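Local coordinates for protein carbohydrate binding module (Uncultured bacterium, PDB 2W3J) that probably binds uronic acid sugars as a family 35 carbohydrate-binding module, a non-catalytic beta-sandwich domain that carries bound calcium ions, at residues R67-V72 with I108-E113; W43-A48 with N129-A134; I57-G62 with D82-S87. All blocks are in the same frame, centred on the assembly; numbering follows the deposited sequence.

Interaction 1: residues R67-V72 with I108-E113; sequences RRATVV and IKLVAE
Strands 69-72 and 108-112 run antiparallel, their axes 4.4 Å apart at closest approach and their directions at 159°. Thr70 with Val111 and Val72 with Lys109 form the hydrogen-bonded pairs; the second is the straighter, Val72 N reaching Lys109 O at 2.8 Å with 174° at the hydrogen. Past the end of the regular strands, Glu113 N still donates to Arg68 O (2.9 Å), so the ladder runs on by one bond. This rung brings the Glu113 carboxylate over Thr70: in the conformers modelled here Thr70 OG1 donates to Glu113 OE2 at 2.8 Å, from above the carboxylate plane. Thr70 OG1 lies beside its own backbone N (chi1 -47°), on the side where Glu113 rises, and Thr80 of strand 76-81 gives OE2 a second hydrogen bond. Val72 and Val111 share this face, where beta-branched residues suit an extended backbone; their CG2 methyls meet at 4.1 Å. On the other face, Leu110 CD1 lies 3.8 Å from both Ala69 CB and Val71 CG2. Ala69 is small enough to pack against Phe83 as well, while Val71 reaches Ile99 of the opposing sheet. Such a ladder, polar at its end and apolar on its inner face, is characteristic of one wall of a beta-sandwich, the fold of this carbohydrate-binding module.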
ATOM      1  N   ARG A  67     -12.871   2.432  -2.712  1.00 17.79           N
ATOM      2  CA  ARG A  67     -12.320   2.936  -1.464  1.00 16.59           C
ATOM      3  C   ARG A  67     -11.157   3.847  -1.784  1.00 16.89           C
ATOM      4  O   ARG A  67      -9.993   3.494  -1.630  1.00 16.55           O
ATOM      5  CB  ARG A  67     -11.867   1.785  -0.579  1.00 16.51           C
ATOM      6  CG  ARG A  67     -13.069   0.982  -0.084  1.00 16.56           C
ATOM      7  CD  ARG A  67     -12.692  -0.027   0.977  1.00 16.59           C
ATOM      8  NE  ARG A  67     -13.843  -0.906   1.241  1.00 15.33           N
ATOM      9  CZ  ARG A  67     -13.794  -1.943   2.066  1.00 17.92           C
ATOM     10  NH1 ARG A  67     -12.673  -2.184   2.739  1.00 15.61           N
ATOM     11  NH2 ARG A  67     -14.874  -2.720   2.241  1.00 17.08           N
ATOM     12  N   ARG A  68     -11.486   5.041  -2.251  1.00 17.37           N
ATOM     13  CA  ARG A  68     -10.447   5.966  -2.698  0.50 17.40           C
ATOM     14  C   ARG A  68      -9.429   6.245  -1.600  1.00 16.52           C
ATOM     15  O   ARG A  68      -9.768   6.367  -0.429  1.00 16.32           O
ATOM     16  CB  ARG A  68     -11.098   7.249  -3.245  0.50 18.09           C
ATOM     17  CG  ARG A  68     -11.940   6.971  -4.485  0.50 20.04           C
ATOM     18  CD  ARG A  68     -12.488   8.251  -5.163  0.50 25.03           C
ATOM     19  NE  ARG A  68     -11.438   9.122  -5.700  0.50 27.28           N
ATOM     20  CZ  ARG A  68     -10.888   8.971  -6.901  0.50 27.96           C
ATOM     21  NH1 ARG A  68     -11.253   7.960  -7.682  0.50 27.71           N
ATOM     22  NH2 ARG A  68      -9.960   9.819  -7.314  0.50 29.16           N
ATOM     23  N   ALA A  69      -8.149   6.345  -1.992  1.00 16.18           N
ATOM     24  CA  ALA A  69      -7.083   6.601  -1.028  1.00 15.74           C
ATOM     25  C   ALA A  69      -5.953   7.342  -1.721  1.00 15.47           C
ATOM     26  O   ALA A  69      -5.725   7.157  -2.905  1.00 17.03           O
ATOM     27  CB  ALA A  69      -6.523   5.288  -0.468  1.00 15.68           C
ATOM     28  N   THR A  70      -5.216   8.121  -0.967  1.00 16.26           N
ATOM     29  CA  THR A  70      -4.128   8.919  -1.539  0.50 16.13           C
ATOM     30  C   THR A  70      -2.786   8.296  -1.221  1.00 16.24           C
ATOM     31  O   THR A  70      -2.539   7.912  -0.081  1.00 16.97           O
ATOM     32  CB  THR A  70      -4.124  10.355  -0.972  0.50 16.58           C
ATOM     33  OG1 THR A  70      -5.448  10.899  -1.015  0.50 15.32           O
ATOM     34  CG2 THR A  70      -3.120  11.263  -1.729  0.50 13.25           C
ATOM     35  N   VAL A  71      -1.922   8.246  -2.231  1.00 17.29           N
ATOM     36  CA  VAL A  71      -0.546   7.793  -2.072  1.00 18.13           C
ATOM     37  C   VAL A  71       0.294   9.027  -1.709  1.00 18.48           C
ATOM     38  O   VAL A  71       0.264  10.024  -2.447  1.00 20.53           O
ATOM     39  CB  VAL A  71      -0.032   7.165  -3.378  1.00 18.04           C
ATOM     40  CG1 VAL A  71       1.453   6.765  -3.265  1.00 21.14           C
ATOM     41  CG2 VAL A  71      -0.913   5.937  -3.743  1.00 19.14           C
ATOM     42  N   VAL A  72       0.945   8.971  -0.549  1.00 18.54           N
ATOM     43  CA  VAL A  72       1.782  10.038  -0.033  1.00 19.29           C
ATOM     44  C   VAL A  72       3.228   9.555  -0.053  1.00 19.74           C
ATOM     45  O   VAL A  72       3.527   8.497   0.499  1.00 19.92           O
ATOM     46  CB  VAL A  72       1.407  10.360   1.411  1.00 19.50           C
ATOM     47  CG1 VAL A  72       2.302  11.480   1.982  1.00 21.84           C
ATOM     48  CG2 VAL A  72      -0.076  10.765   1.486  1.00 20.63           C
ATOM     49  N   ILE A 108       6.463   5.895   2.310  1.00 17.64           N
ATOM     50  CA  ILE A 108       5.318   5.811   1.458  1.00 17.59           C
ATOM     51  C   ILE A 108       4.146   5.575   2.412  1.00 17.12           C
ATOM     52  O   ILE A 108       4.259   4.765   3.319  1.00 16.62           O
ATOM     53  CB  ILE A 108       5.386   4.604   0.501  1.00 18.15           C
ATOM     54  CG1 ILE A 108       6.602   4.725  -0.446  1.00 19.35           C
ATOM     55  CG2 ILE A 108       4.094   4.506  -0.280  1.00 17.05           C
ATOM     56  CD1 ILE A 108       6.637   3.575  -1.486  1.00 22.70           C
ATOM     57  N   LYS A 109       3.071   6.343   2.229  1.00 17.44           N
ATOM     58  CA  LYS A 109       1.888   6.183   3.062  1.00 17.64           C
ATOM     59  C   LYS A 109       0.662   6.106   2.149  1.00 17.62           C
ATOM     60  O   LYS A 109       0.575   6.765   1.101  1.00 18.24           O
ATOM     61  CB  LYS A 109       1.796   7.335   4.096  1.00 17.32           C
ATOM     62  CG  LYS A 109       0.646   7.243   5.104  1.00 20.37           C
ATOM     63  CD  LYS A 109       0.760   8.424   6.144  1.00 23.24           C
ATOM     64  CE  LYS A 109      -0.197   8.262   7.371  1.00 24.86           C
ATOM     65  NZ  LYS A 109       0.012   9.354   8.434  1.00 26.27           N
ATOM     66  N   LEU A 110      -0.311   5.276   2.535  1.00 16.00           N
ATOM     67  CA  LEU A 110      -1.538   5.244   1.809  1.00 15.56           C
ATOM     68  C   LEU A 110      -2.628   5.647   2.805  1.00 15.23           C
ATOM     69  O   LEU A 110      -2.682   5.093   3.918  1.00 14.94           O
ATOM     70  CB  LEU A 110      -1.793   3.817   1.324  1.00 16.19           C
ATOM     71  CG  LEU A 110      -3.012   3.568   0.432  1.00 18.30           C
ATOM     72  CD1 LEU A 110      -2.905   4.228  -0.946  1.00 18.88           C
ATOM     73  CD2 LEU A 110      -3.163   2.038   0.210  1.00 17.47           C
ATOM     74  N   VAL A 111      -3.470   6.601   2.407  1.00 14.63           N
ATOM     75  CA  VAL A 111      -4.376   7.276   3.359  1.00 15.06           C
ATOM     76  C   VAL A 111      -5.807   7.292   2.815  1.00 14.40           C
ATOM     77  O   VAL A 111      -6.075   7.813   1.730  1.00 14.64           O
ATOM     78  CB  VAL A 111      -3.935   8.751   3.621  1.00 14.87           C
ATOM     79  CG1 VAL A 111      -4.901   9.436   4.647  1.00 15.05           C
ATOM     80  CG2 VAL A 111      -2.486   8.796   4.153  1.00 14.23           C
ATOM     81  N   ALA A 112      -6.742   6.723   3.577  1.00 15.46           N
ATOM     82  CA  ALA A 112      -8.121   6.606   3.110  1.00 15.99           C
ATOM     83  C   ALA A 112      -8.793   7.983   2.966  1.00 17.44           C
ATOM     84  O   ALA A 112      -8.713   8.807   3.874  1.00 18.44           O
ATOM     85  CB  ALA A 112      -8.945   5.774   4.121  1.00 15.27           C
ATOM     86  N   GLU A 113      -9.498   8.163   1.864  1.00 18.52           N
ATOM     87  CA  GLU A 113     -10.204   9.416   1.629  0.50 20.41           C
ATOM     88  C   GLU A 113     -11.660   9.373   2.035  1.00 21.94           C
ATOM     89  O   GLU A 113     -12.332  10.422   2.048  1.00 23.06           O
ATOM     90  CB  GLU A 113     -10.123   9.786   0.168  0.50 20.65           C
ATOM     91  CG  GLU A 113      -8.731  10.174  -0.220  0.50 22.79           C
ATOM     92  CD  GLU A 113      -8.724  11.021  -1.451  0.50 25.90           C
ATOM     93  OE1 GLU A 113      -9.574  11.926  -1.525  0.50 26.23           O
ATOM     94  OE2 GLU A 113      -7.871  10.774  -2.335  0.50 27.11           O
TER

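Interaction 2: residues W43-A48 with N129-A134; sequences WSLSAA and NGITPA
One water, gripped by three oxygens, ties Ser46 to the neighbouring strand: it lies 2.7 Å from Ser46 OG and 2.8 Å from Thr132 OG1, and it donates to Pro133 O at 2.6 Å. Thr132 OG1 stands between its own backbone N and carbonyl carbon (chi1 54°), which turns the hydroxyl to the side of Ser46, and short hydroxyl side chains suit a site where water completes the link. The backbones of Ser46 and Thr132 form a hydrogen-bonded antiparallel pair, Ser46 N giving Thr132 O an almost straight bond of 2.8 Å. Next along, Ala134 N donates to Ser44 O from above the carbonyl plane, a bent approach at the end of the short strand. The methyl of Ala134 fits between two serine hydroxyls, its CB 3.3 Å from both Ser44 OG and Ser46 OG; Ser44 OG has its polar partner in Ala135 O. On the other face, Ile131 CD1 touches Ala47 CB at 3.9 Å, and its side chain goes on to Leu101 and Val126. Proline can follow Thr132 because position 133 belongs to a non-hydrogen-bonded pair with Leu45, where no N-H is required. Gly130 adopts a positive phi of 74°, and a side chain there would run into Ala48 CB. Here the short strand 131-133 is added antiparallel to strand 40-47, in the sheet that forms one layer of the beta-sandwich.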
ATOM      1  N   TRP A  43       5.001   2.565   4.971  1.00 15.60           N
ATOM      2  CA  TRP A  43       6.154   1.732   4.638  1.00 15.40           C
ATOM      3  C   TRP A  43       7.417   2.599   4.598  1.00 16.54           C
ATOM      4  O   TRP A  43       7.325   3.843   4.502  1.00 15.82           O
ATOM      5  CB  TRP A  43       5.990   1.152   3.247  1.00 14.98           C
ATOM      6  CG  TRP A  43       4.813   0.184   3.055  1.00 14.80           C
ATOM      7  CD1 TRP A  43       4.818  -1.172   3.282  1.00 16.13           C
ATOM      8  CD2 TRP A  43       3.517   0.511   2.548  1.00 16.48           C
ATOM      9  NE1 TRP A  43       3.585  -1.708   2.915  1.00 15.27           N
ATOM     10  CE2 TRP A  43       2.780  -0.696   2.462  1.00 14.27           C
ATOM     11  CE3 TRP A  43       2.919   1.704   2.114  1.00 17.26           C
ATOM     12  CZ2 TRP A  43       1.474  -0.741   1.986  1.00 16.79           C
ATOM     13  CZ3 TRP A  43       1.604   1.656   1.639  1.00 19.34           C
ATOM     14  CH2 TRP A  43       0.895   0.439   1.591  1.00 17.08           C
ATOM     15  N   SER A  44       8.580   1.945   4.669  1.00 16.28           N
ATOM     16  CA  SER A  44       9.875   2.669   4.592  1.00 17.98           C
ATOM     17  C   SER A  44      10.775   1.882   3.648  1.00 18.26           C
ATOM     18  O   SER A  44      10.918   0.662   3.797  1.00 18.64           O
ATOM     19  CB  SER A  44      10.524   2.727   5.976  1.00 17.74           C
ATOM     20  OG  SER A  44      11.780   3.446   5.972  1.00 21.03           O
ATOM     21  N   LEU A  45      11.367   2.571   2.674  1.00 18.56           N
ATOM     22  CA  LEU A  45      12.244   1.918   1.710  0.50 19.62           C
ATOM     23  C   LEU A  45      13.475   2.752   1.432  1.00 20.78           C
ATOM     24  O   LEU A  45      13.491   3.954   1.691  1.00 20.86           O
ATOM     25  CB  LEU A  45      11.515   1.655   0.385  0.50 19.50           C
ATOM     26  CG  LEU A  45      11.139   2.750  -0.618  0.50 19.84           C
ATOM     27  CD1 LEU A  45      12.342   3.382  -1.329  0.50 18.16           C
ATOM     28  CD2 LEU A  45      10.186   2.174  -1.650  0.50 19.03           C
ATOM     29  N   SER A  46      14.488   2.109   0.870  1.00 21.42           N
ATOM     30  CA  SER A  46      15.675   2.826   0.404  0.50 22.22           C
ATOM     31  C   SER A  46      15.772   2.682  -1.093  1.00 22.05           C
ATOM     32  O   SER A  46      15.495   1.606  -1.636  1.00 21.66           O
ATOM     33  CB  SER A  46      16.941   2.246   1.035  0.50 22.33           C
ATOM     34  OG  SER A  46      16.908   2.382   2.437  0.50 24.07           O
ATOM     35  N   ALA A  47      16.164   3.766  -1.768  1.00 22.91           N
ATOM     36  CA  ALA A  47      16.404   3.771  -3.200  1.00 23.55           C
ATOM     37  C   ALA A  47      17.879   4.163  -3.441  1.00 25.68           C
ATOM     38  O   ALA A  47      18.394   5.063  -2.789  1.00 25.33           O
ATOM     39  CB  ALA A  47      15.493   4.749  -3.903  1.00 24.18           C
ATOM     40  N   ALA A  48      18.537   3.486  -4.375  1.00 27.34           N
ATOM     41  CA  ALA A  48      19.936   3.833  -4.713  1.00 29.13           C
ATOM     42  C   ALA A  48      20.044   5.182  -5.447  1.00 30.31           C
ATOM     43  O   ALA A  48      21.021   5.914  -5.283  1.00 32.29           O
ATOM     44  CB  ALA A  48      20.581   2.716  -5.523  1.00 28.84           C
ATOM     45  N   ASN A 129      15.773  -1.249 -10.065  1.00 30.21           N
ATOM     46  CA  ASN A 129      16.955  -1.738  -9.404  1.00 30.34           C
ATOM     47  C   ASN A 129      17.224  -0.908  -8.178  1.00 28.90           C
ATOM     48  O   ASN A 129      16.837   0.254  -8.113  1.00 29.17           O
ATOM     49  CB  ASN A 129      18.180  -1.653 -10.336  1.00 31.62           C
ATOM     50  CG  ASN A 129      17.940  -2.326 -11.679  1.00 36.11           C
ATOM     51  OD1 ASN A 129      17.436  -3.459 -11.746  1.00 40.84           O
ATOM     52  ND2 ASN A 129      18.309  -1.640 -12.761  1.00 39.49           N
ATOM     53  N   GLY A 130      17.912  -1.496  -7.216  1.00 27.30           N
ATOM     54  CA  GLY A 130      18.403  -0.745  -6.081  1.00 25.99           C
ATOM     55  C   GLY A 130      17.344  -0.346  -5.059  1.00 24.82           C
ATOM     56  O   GLY A 130      17.532   0.605  -4.307  1.00 25.86           O
ATOM     57  N   ILE A 131      16.245  -1.087  -5.018  1.00 22.50           N
ATOM     58  CA  ILE A 131      15.200  -0.834  -4.011  1.00 20.27           C
ATOM     59  C   ILE A 131      15.325  -1.899  -2.916  1.00 19.15           C
ATOM     60  O   ILE A 131      15.356  -3.106  -3.226  1.00 19.02           O
ATOM     61  CB  ILE A 131      13.796  -0.909  -4.648  1.00 19.89           C
ATOM     62  CG1 ILE A 131      13.609   0.147  -5.732  1.00 20.95           C
ATOM     63  CG2 ILE A 131      12.728  -0.766  -3.580  1.00 19.75           C
ATOM     64  CD1 ILE A 131      13.630   1.552  -5.210  1.00 22.94           C
ATOM     65  N   THR A 132      15.437  -1.468  -1.662  1.00 18.64           N
ATOM     66  CA  THR A 132      15.431  -2.377  -0.517  1.00 19.52           C
ATOM     67  C   THR A 132      14.523  -1.795   0.563  1.00 18.84           C
ATOM     68  O   THR A 132      14.147  -0.638   0.476  1.00 19.96           O
ATOM     69  CB  THR A 132      16.833  -2.552   0.114  1.00 20.07           C
ATOM     70  OG1 THR A 132      17.378  -1.272   0.432  1.00 23.77           O
ATOM     71  CG2 THR A 132      17.783  -3.266  -0.872  1.00 22.23           C
ATOM     72  N   PRO A 133      14.201  -2.590   1.589  1.00 18.66           N
ATOM     73  CA  PRO A 133      13.446  -2.070   2.712  1.00 18.43           C
ATOM     74  C   PRO A 133      14.363  -1.185   3.542  1.00 19.19           C
ATOM     75  O   PRO A 133      15.576  -1.310   3.441  1.00 18.93           O
ATOM     76  CB  PRO A 133      13.035  -3.329   3.504  1.00 19.04           C
ATOM     77  CG  PRO A 133      13.919  -4.429   2.997  1.00 19.52           C
ATOM     78  CD  PRO A 133      14.423  -4.045   1.656  1.00 18.53           C
ATOM     79  N   ALA A 134      13.781  -0.278   4.319  1.00 18.43           N
ATOM     80  CA  ALA A 134      14.544   0.581   5.234  1.00 19.71           C
ATOM     81  C   ALA A 134      13.972   0.505   6.641  1.00 20.98           C
ATOM     82  O   ALA A 134      12.834   0.041   6.823  1.00 20.13           O
ATOM     83  CB  ALA A 134      14.539   2.038   4.725  1.00 19.61           C
TER
HETATM   84  O   HOH W   1      17.793  -0.062   2.957  1.00 54.04           O
HETATM   85  O   HOH W   2      17.128   2.468  -6.667  1.00 53.27           O

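Interaction 3: residues I57-G62 with D82-S87; sequences IRFGNG and DFPTNS
An edge-to-face aromatic pair and the hydrogen bonds of a buried asparagine hold the loop 82-87 against the end of strand 51-60, at the end of the beta-sandwich where calcium is bound. Phe83 directs its ring edge at the face of Phe59, with CD1 over the centre of that ring; the centroids are 4.8 Å apart and the planes stand at 77°. Phe59 CG lies between its own backbone N and carbonyl carbon (chi1 68°), and from there the ring reaches the loop, with Pro84 CD 4.0 Å from its CZ. Ile57 CG2 meets the Phe83 edge at CE1, 3.9 Å away. A leucine in place of Phe59 has no flat face to receive the Phe83 edge, and would probably leave that ring freer to shift and the contact with Pro84 weakened. Asparagine suits the buried position 61 because its amide can donate and accept at once: Asn61 ND2 donates to Phe83 O at 2.9 Å, with the acceptor lying in the amide plane, and also to Ser65 O, while OD1 accepts from Gly63 N. The backbone O of Asn61 takes the N-H of Asn86 at 3.0 Å, nearly along the C=O axis. A water accepts from Asn61 N and donates to Asn86 OD1, an atom that also accepts from Asn88 N. Thr85 OG1 accepts from Ser87 N, an ST turn, and is also hydrogen-bonded to Gly63 O, just past Gly62. Around this contact, strand 51-60 runs between strands 120-126 and 93-101: Ile121 packs on Ile57 and Phe59, while Gln93 lies against Phe59, Pro84 and Asn86.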
ATOM      1  N   ILE A  57       0.197  -1.822  -6.082  1.00 14.19           N
ATOM      2  CA  ILE A  57      -0.477  -2.191  -4.832  1.00 13.97           C
ATOM      3  C   ILE A  57      -1.460  -3.281  -5.126  1.00 13.93           C
ATOM      4  O   ILE A  57      -2.270  -3.159  -6.047  1.00 14.21           O
ATOM      5  CB  ILE A  57      -1.223  -0.963  -4.242  1.00 13.87           C
ATOM      6  CG1 ILE A  57      -0.198   0.143  -3.951  1.00 15.45           C
ATOM      7  CG2 ILE A  57      -1.958  -1.363  -2.920  1.00 14.46           C
ATOM      8  CD1 ILE A  57      -0.836   1.546  -3.601  1.00 17.31           C
ATOM      9  N   ARG A  58      -1.363  -4.397  -4.391  1.00 13.14           N
ATOM     10  CA  ARG A  58      -2.301  -5.501  -4.605  1.00 13.16           C
ATOM     11  C   ARG A  58      -3.331  -5.450  -3.471  1.00 12.70           C
ATOM     12  O   ARG A  58      -2.979  -5.284  -2.308  1.00 12.54           O
ATOM     13  CB  ARG A  58      -1.568  -6.844  -4.593  1.00 12.89           C
ATOM     14  CG  ARG A  58      -2.424  -8.034  -4.983  1.00 12.97           C
ATOM     15  CD  ARG A  58      -1.534  -9.296  -5.164  1.00 15.65           C
ATOM     16  NE  ARG A  58      -2.298 -10.431  -5.687  1.00 18.86           N
ATOM     17  CZ  ARG A  58      -2.755 -11.451  -4.954  1.00 18.45           C
ATOM     18  NH1 ARG A  58      -2.574 -11.487  -3.633  1.00 18.36           N
ATOM     19  NH2 ARG A  58      -3.436 -12.423  -5.557  1.00 16.72           N
ATOM     20  N   PHE A  59      -4.605  -5.556  -3.817  1.00 12.39           N
ATOM     21  CA  PHE A  59      -5.647  -5.255  -2.843  1.00 12.39           C
ATOM     22  C   PHE A  59      -6.900  -6.057  -3.094  1.00 11.81           C
ATOM     23  O   PHE A  59      -7.126  -6.578  -4.217  1.00 12.68           O
ATOM     24  CB  PHE A  59      -5.993  -3.734  -2.872  1.00 11.73           C
ATOM     25  CG  PHE A  59      -6.671  -3.271  -4.154  1.00 12.73           C
ATOM     26  CD1 PHE A  59      -8.078  -3.182  -4.238  1.00 13.64           C
ATOM     27  CD2 PHE A  59      -5.908  -2.905  -5.254  1.00 12.46           C
ATOM     28  CE1 PHE A  59      -8.699  -2.732  -5.412  1.00 14.61           C
ATOM     29  CE2 PHE A  59      -6.521  -2.459  -6.448  1.00 14.81           C
ATOM     30  CZ  PHE A  59      -7.915  -2.360  -6.523  1.00 16.69           C
ATOM     31  N   GLY A  60      -7.711  -6.147  -2.044  1.00 12.89           N
ATOM     32  CA  GLY A  60      -9.018  -6.780  -2.145  1.00 12.28           C
ATOM     33  C   GLY A  60     -10.081  -5.750  -1.844  1.00 12.20           C
ATOM     34  O   GLY A  60      -9.996  -4.969  -0.881  1.00 13.19           O
ATOM     35  N   ASN A  61     -11.073  -5.722  -2.708  1.00 13.18           N
ATOM     36  CA  ASN A  61     -12.253  -4.891  -2.453  1.00 14.36           C
ATOM     37  C   ASN A  61     -13.456  -5.490  -3.178  1.00 14.08           C
ATOM     38  O   ASN A  61     -13.613  -5.367  -4.395  1.00 14.54           O
ATOM     39  CB  ASN A  61     -12.035  -3.412  -2.865  1.00 13.27           C
ATOM     40  CG  ASN A  61     -13.281  -2.568  -2.575  1.00 15.63           C
ATOM     41  OD1 ASN A  61     -14.168  -3.037  -1.873  1.00 15.98           O
ATOM     42  ND2 ASN A  61     -13.338  -1.313  -3.099  1.00 15.63           N
ATOM     43  N   GLY A  62     -14.294  -6.167  -2.407  1.00 15.68           N
ATOM     44  CA  GLY A  62     -15.561  -6.711  -2.939  1.00 16.86           C
ATOM     45  C   GLY A  62     -16.730  -6.021  -2.263  1.00 19.06           C
ATOM     46  O   GLY A  62     -17.851  -6.516  -2.304  1.00 20.64           O
ATOM     47  N   ASP A  82      -8.405   4.976  -7.027  1.00 18.69           N
ATOM     48  CA  ASP A  82      -9.824   4.661  -6.830  1.00 20.14           C
ATOM     49  C   ASP A  82     -10.050   3.407  -5.947  1.00 18.99           C
ATOM     50  O   ASP A  82     -10.946   3.398  -5.106  1.00 18.76           O
ATOM     51  CB  ASP A  82     -10.462   4.416  -8.192  1.00 21.00           C
ATOM     52  CG  ASP A  82     -11.981   4.469  -8.152  1.00 26.15           C
ATOM     53  OD1 ASP A  82     -12.536   5.441  -7.569  1.00 29.68           O
ATOM     54  OD2 ASP A  82     -12.623   3.521  -8.708  1.00 30.77           O
ATOM     55  N   PHE A  83      -9.264   2.342  -6.188  1.00 16.90           N
ATOM     56  CA  PHE A  83      -9.519   1.045  -5.510  1.00 16.42           C
ATOM     57  C   PHE A  83     -10.963   0.569  -5.660  1.00 16.01           C
ATOM     58  O   PHE A  83     -11.712   0.468  -4.692  1.00 17.17           O
ATOM     59  CB  PHE A  83      -9.152   1.127  -4.029  1.00 15.21           C
ATOM     60  CG  PHE A  83      -7.686   1.341  -3.782  1.00 15.68           C
ATOM     61  CD1 PHE A  83      -6.793   0.254  -3.774  1.00 16.04           C
ATOM     62  CD2 PHE A  83      -7.194   2.606  -3.544  1.00 16.93           C
ATOM     63  CE1 PHE A  83      -5.409   0.457  -3.519  1.00 16.40           C
ATOM     64  CE2 PHE A  83      -5.824   2.815  -3.326  1.00 16.16           C
ATOM     65  CZ  PHE A  83      -4.938   1.737  -3.314  1.00 15.37           C
ATOM     66  N   PRO A  84     -11.360   0.300  -6.892  1.00 16.83           N
ATOM     67  CA  PRO A  84     -12.730  -0.046  -7.195  1.00 17.41           C
ATOM     68  C   PRO A  84     -13.108  -1.371  -6.571  1.00 17.42           C
ATOM     69  O   PRO A  84     -12.233  -2.222  -6.305  1.00 16.86           O
ATOM     70  CB  PRO A  84     -12.714  -0.194  -8.708  1.00 18.03           C
ATOM     71  CG  PRO A  84     -11.311  -0.572  -9.048  1.00 18.60           C
ATOM     72  CD  PRO A  84     -10.507   0.296  -8.091  1.00 17.57           C
ATOM     73  N   THR A  85     -14.406  -1.556  -6.349  1.00 17.17           N
ATOM     74  CA  THR A  85     -14.887  -2.877  -5.978  1.00 17.56           C
ATOM     75  C   THR A  85     -15.129  -3.775  -7.202  1.00 18.26           C
ATOM     76  O   THR A  85     -15.556  -3.306  -8.267  1.00 19.53           O
ATOM     77  CB  THR A  85     -16.164  -2.787  -5.153  1.00 17.79           C
ATOM     78  OG1 THR A  85     -16.665  -4.104  -4.936  1.00 17.29           O
ATOM     79  CG2 THR A  85     -17.255  -1.992  -5.907  1.00 20.03           C
ATOM     80  N   ASN A  86     -14.876  -5.077  -7.067  1.00 17.49           N
ATOM     81  CA  ASN A  86     -15.330  -6.033  -8.064  1.00 16.47           C
ATOM     82  C   ASN A  86     -16.358  -7.034  -7.486  1.00 16.50           C
ATOM     83  O   ASN A  86     -16.663  -8.030  -8.134  1.00 17.31           O
ATOM     84  CB  ASN A  86     -14.131  -6.795  -8.666  1.00 17.55           C
ATOM     85  CG  ASN A  86     -13.380  -7.589  -7.613  1.00 15.93           C
ATOM     86  OD1 ASN A  86     -13.779  -7.582  -6.450  1.00 15.18           O
ATOM     87  ND2 ASN A  86     -12.295  -8.282  -8.017  1.00 15.65           N
ATOM     88  N   SER A  87     -16.858  -6.780  -6.280  1.00 15.87           N
ATOM     89  CA  SER A  87     -17.879  -7.633  -5.642  1.00 16.89           C
ATOM     90  C   SER A  87     -17.398  -9.055  -5.534  1.00 15.78           C
ATOM     91  O   SER A  87     -18.197  -9.979  -5.488  1.00 15.94           O
ATOM     92  CB  SER A  87     -19.199  -7.625  -6.453  1.00 18.35           C
ATOM     93  OG  SER A  87     -19.724  -6.298  -6.521  1.00 19.88           O
TER
HETATM   94  O   HOH W   3     -11.430  -7.542  -4.939  1.00 15.12           O

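How the interactions relate
The three contacts are spread through one beta-sandwich domain. Interactions 1 and 2 belong to the same antiparallel sheet, their centres about 20 Å apart, and meet where strands 104-112 and 40-47 are neighbours: Ile108 O lies 2.8 Å from Trp43 N. Interaction 3 starts from strand 51-60 of the facing sheet. It lies about 13 Å from interaction 1, centre to centre, and the two are joined by the Arg68-Asp82 salt bridge and by Phe83 packing on Ala69, so this loop links the two layers. Interactions 2 and 3, their centres about 26 Å apart, occupy opposite sides of the chain's centre. In sequence, the segments of interactions 1 and 3 alternate, and both fall between those of interaction 2, whose second segment comes near the C-terminus.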